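Local coordinates for protein peptide synthetase NRPS type II-PCP (Streptomyces verticillus, PDB 4NEO) that is probably a free-standing peptidyl carrier protein of the nonribosomal peptide synthetase type, a small helical bundle of the phosphopantetheine-binding family, at residues E38-L43 against E72-A77. Numbering follows the deposited sequence.
Sequences EDFAAL and ETRTVA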
ATOM      1  N   GLU A  38       2.591  -8.340  -5.968  1.00 55.31           N
ATOM      2  CA  GLU A  38       3.832  -8.107  -6.717  1.00 57.22           C
ATOM      3  C   GLU A  38       4.868  -7.434  -5.863  1.00 53.50           C
ATOM      4  O   GLU A  38       4.570  -6.457  -5.196  1.00 52.03           O
ATOM      5  CB  GLU A  38       3.536  -7.255  -7.978  1.00 64.16           C
ATOM      6  CG  GLU A  38       2.686  -7.965  -9.035  1.00 66.25           C
ATOM      7  CD  GLU A  38       2.625  -7.182 -10.345  1.00 75.24           C
ATOM      8  OE1 GLU A  38       3.381  -7.560 -11.275  1.00 73.71           O
ATOM      9  OE2 GLU A  38       1.854  -6.178 -10.405  1.00 69.37           O
ATOM     10  N   ASP A  39       6.106  -7.920  -5.891  1.00 53.30           N
ATOM     11  CA  ASP A  39       7.170  -7.342  -5.034  1.00 54.44           C
ATOM     12  C   ASP A  39       7.630  -5.949  -5.513  1.00 55.56           C
ATOM     13  O   ASP A  39       7.913  -5.757  -6.701  1.00 55.75           O
ATOM     14  CB  ASP A  39       8.381  -8.316  -4.926  1.00 63.57           C
ATOM     15  CG  ASP A  39       9.486  -7.770  -4.032  1.00 70.11           C
ATOM     16  OD1 ASP A  39       9.434  -7.993  -2.805  1.00 78.34           O
ATOM     17  OD2 ASP A  39      10.374  -7.044  -4.527  1.00 76.26           O
ATOM     18  N   PHE A  40       7.768  -5.010  -4.577  1.00 51.49           N
ATOM     19  CA  PHE A  40       8.115  -3.603  -4.821  1.00 53.91           C
ATOM     20  C   PHE A  40       9.339  -3.469  -5.704  1.00 59.93           C
ATOM     21  O   PHE A  40       9.348  -2.656  -6.610  1.00 60.46           O
ATOM     22  CB  PHE A  40       8.415  -2.903  -3.490  1.00 53.08           C
ATOM     23  CG  PHE A  40       8.838  -1.469  -3.613  1.00 53.33           C
ATOM     24  CD1 PHE A  40       7.969  -0.520  -4.108  1.00 53.57           C
ATOM     25  CD2 PHE A  40      10.115  -1.071  -3.230  1.00 55.73           C
ATOM     26  CE1 PHE A  40       8.358   0.800  -4.220  1.00 52.43           C
ATOM     27  CE2 PHE A  40      10.499   0.245  -3.333  1.00 57.11           C
ATOM     28  CZ  PHE A  40       9.619   1.178  -3.823  1.00 54.90           C
ATOM     29  N   ALA A  41      10.377  -4.227  -5.386  1.00 63.04           N
ATOM     30  CA  ALA A  41      11.648  -4.120  -6.103  1.00 70.27           C
ATOM     31  C   ALA A  41      11.539  -4.765  -7.464  1.00 73.81           C
ATOM     32  O   ALA A  41      12.156  -4.283  -8.411  1.00 78.84           O
ATOM     33  CB  ALA A  41      12.781  -4.772  -5.329  1.00 73.46           C
ATOM     34  N   ALA A  42      10.779  -5.857  -7.556  1.00 71.41           N
ATOM     35  CA  ALA A  42      10.504  -6.491  -8.846  1.00 75.12           C
ATOM     36  C   ALA A  42       9.799  -5.521  -9.779  1.00 74.45           C
ATOM     37  O   ALA A  42      10.015  -5.578 -10.981  1.00 76.17           O
ATOM     38  CB  ALA A  42       9.695  -7.773  -8.704  1.00 76.02           C
ATOM     39  N   LEU A  43       9.003  -4.607  -9.238  1.00 68.59           N
ATOM     40  CA  LEU A  43       8.377  -3.549 -10.038  1.00 69.80           C
ATOM     41  C   LEU A  43       9.321  -2.385 -10.402  1.00 71.75           C
ATOM     42  O   LEU A  43       8.870  -1.411 -10.998  1.00 76.12           O
ATOM     43  CB  LEU A  43       7.147  -2.989  -9.312  1.00 64.68           C
ATOM     44  CG  LEU A  43       6.008  -3.993  -9.114  1.00 64.31           C
ATOM     45  CD1 LEU A  43       5.060  -3.507  -8.041  1.00 62.57           C
ATOM     46  CD2 LEU A  43       5.275  -4.261 -10.405  1.00 67.09           C
ATOM     47  N   GLU A  72       9.265  -3.367   4.463  1.00 47.72           N
ATOM     48  CA  GLU A  72       9.299  -4.667   5.160  1.00 52.73           C
ATOM     49  C   GLU A  72       8.137  -5.587   4.747  1.00 51.87           C
ATOM     50  O   GLU A  72       8.187  -6.795   4.962  1.00 53.75           O
ATOM     51  CB  GLU A  72       9.325  -4.461   6.687  1.00 53.27           C
ATOM     52  CG  GLU A  72      10.679  -3.907   7.110  1.00 57.40           C
ATOM     53  CD  GLU A  72      10.774  -3.632   8.607  1.00 62.73           C
ATOM     54  OE1 GLU A  72       9.789  -3.904   9.329  1.00 68.82           O
ATOM     55  OE2 GLU A  72      11.842  -3.125   9.026  1.00 68.83           O
ATOM     56  N   THR A  73       7.097  -5.026   4.139  1.00 46.81           N
ATOM     57  CA  THR A  73       6.004  -5.861   3.656  1.00 48.30           C
ATOM     58  C   THR A  73       6.167  -6.147   2.157  1.00 51.63           C
ATOM     59  O   THR A  73       5.938  -7.249   1.734  1.00 55.97           O
ATOM     60  CB  THR A  73       4.658  -5.238   3.900  1.00 44.26           C
ATOM     61  OG1 THR A  73       4.575  -3.982   3.190  1.00 41.86           O
ATOM     62  CG2 THR A  73       4.403  -5.092   5.364  1.00 48.19           C
ATOM     63  N   ARG A  74       6.554  -5.119   1.393  1.00 50.69           N
ATOM     64  CA  ARG A  74       6.966  -5.198  -0.002  1.00 52.13           C
ATOM     65  C   ARG A  74       5.876  -5.516  -1.025  1.00 50.44           C
ATOM     66  O   ARG A  74       6.190  -5.584  -2.201  1.00 50.89           O
ATOM     67  CB  ARG A  74       8.107  -6.206  -0.188  1.00 61.47           C
ATOM     68  CG  ARG A  74       9.182  -6.143   0.874  1.00 69.24           C
ATOM     69  CD  ARG A  74      10.546  -6.362   0.318  1.00 73.58           C
ATOM     70  NE  ARG A  74      11.255  -5.092   0.090  1.00 84.66           N
ATOM     71  CZ  ARG A  74      11.814  -4.719  -1.065  1.00101.97           C
ATOM     72  NH1 ARG A  74      11.705  -5.497  -2.149  1.00104.04           N
ATOM     73  NH2 ARG A  74      12.484  -3.558  -1.149  1.00107.28           N
ATOM     74  N   THR A  75       4.636  -5.781  -0.619  1.00 45.24           N
ATOM     75  CA  THR A  75       3.529  -5.920  -1.564  1.00 44.20           C
ATOM     76  C   THR A  75       2.439  -4.940  -1.181  1.00 44.24           C
ATOM     77  O   THR A  75       2.389  -4.433  -0.030  1.00 40.88           O
ATOM     78  CB  THR A  75       2.959  -7.321  -1.642  1.00 46.41           C
ATOM     79  OG1 THR A  75       2.326  -7.672  -0.396  1.00 46.06           O
ATOM     80  CG2 THR A  75       4.069  -8.327  -1.990  1.00 51.53           C
ATOM     81  N   VAL A  76       1.567  -4.647  -2.136  1.00 41.31           N
ATOM     82  CA  VAL A  76       0.433  -3.802  -1.854  1.00 42.73           C
ATOM     83  C   VAL A  76      -0.454  -4.470  -0.788  1.00 44.75           C
ATOM     84  O   VAL A  76      -0.908  -3.788   0.139  1.00 41.72           O
ATOM     85  CB  VAL A  76      -0.411  -3.582  -3.116  1.00 41.90           C
ATOM     86  CG1 VAL A  76      -1.824  -3.119  -2.778  1.00 43.45           C
ATOM     87  CG2 VAL A  76       0.283  -2.642  -4.108  1.00 45.58           C
ATOM     88  N   ALA A  77      -0.755  -5.772  -0.947  1.00 43.50           N
ATOM     89  CA  ALA A  77      -1.613  -6.479   0.065  1.00 45.02           C
ATOM     90  C   ALA A  77      -0.990  -6.498   1.486  1.00 45.35           C
ATOM     91  O   ALA A  77      -1.699  -6.350   2.480  1.00 43.24           O
ATOM     92  CB  ALA A  77      -1.923  -7.892  -0.364  1.00 45.92           C
TER
HETATM   93  O   HOH W   1       2.092  -5.337  -4.865  1.00 44.87           O
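The backbones of 38-43 and 72-77 meet where Phe-40 N donates a 2.9 Å hydrogen bond to Arg-74 O, and water 1 extends the link by donating to Glu-38 O (2.7 Å) while accepting from Val-76 N. Arg-74, with positive phi, breaks off helix 67-73, and its carbonyl also receives a CA-H...O contact from Asp-39. Its side chain, kinked at the second and third torsions, reaches across the loop to Asp-39, Phe-40 and Ala-41. NH1 forms a salt bridge with Asp-39 OD2 (3.1 Å) and a weak hydrogen bond to OD1 of the same carboxylate, with the carboxylate and guanidinium planes 35° apart. Asp-39 CG stands anti to its backbone N (chi1 -179°), which swings the carboxylate back over the turn that follows. There OD2 accepts from Ala-41 N (2.9 Å), which approaches from outside the plane of the carboxylate, and through its anti lone pair from Ala-42 N, giving an Asx turn within an Asx motif. In the four-helix fold expected of a carrier protein, this pins the long loop between helices 7-28 and 47-50 to the junction of helices 67-73 and 76-86. Ala-41 CB lies at the guanidinium edge, in its plane, 3.4 Å from Arg-74 NH1. Phe-40 turns its ring almost perpendicular to the guanidinium (83°), CD2 coming within 4.0 Å of NH2, while the ring packs on Leu-70, Leu-71 and Ile-53. The guanidinium is further steadied by a bond from NE to Leu-71 O, and NH2 makes a weak hydrogen bond to a bound 2-(2-methoxyethoxy)ethanol, whose pocket includes Phe-40. Thr-75, at the N-cap of helix 76-86, directs OG1 to Gly-78 N and rests its methyl CG2 3.7 Å from Glu-38 O.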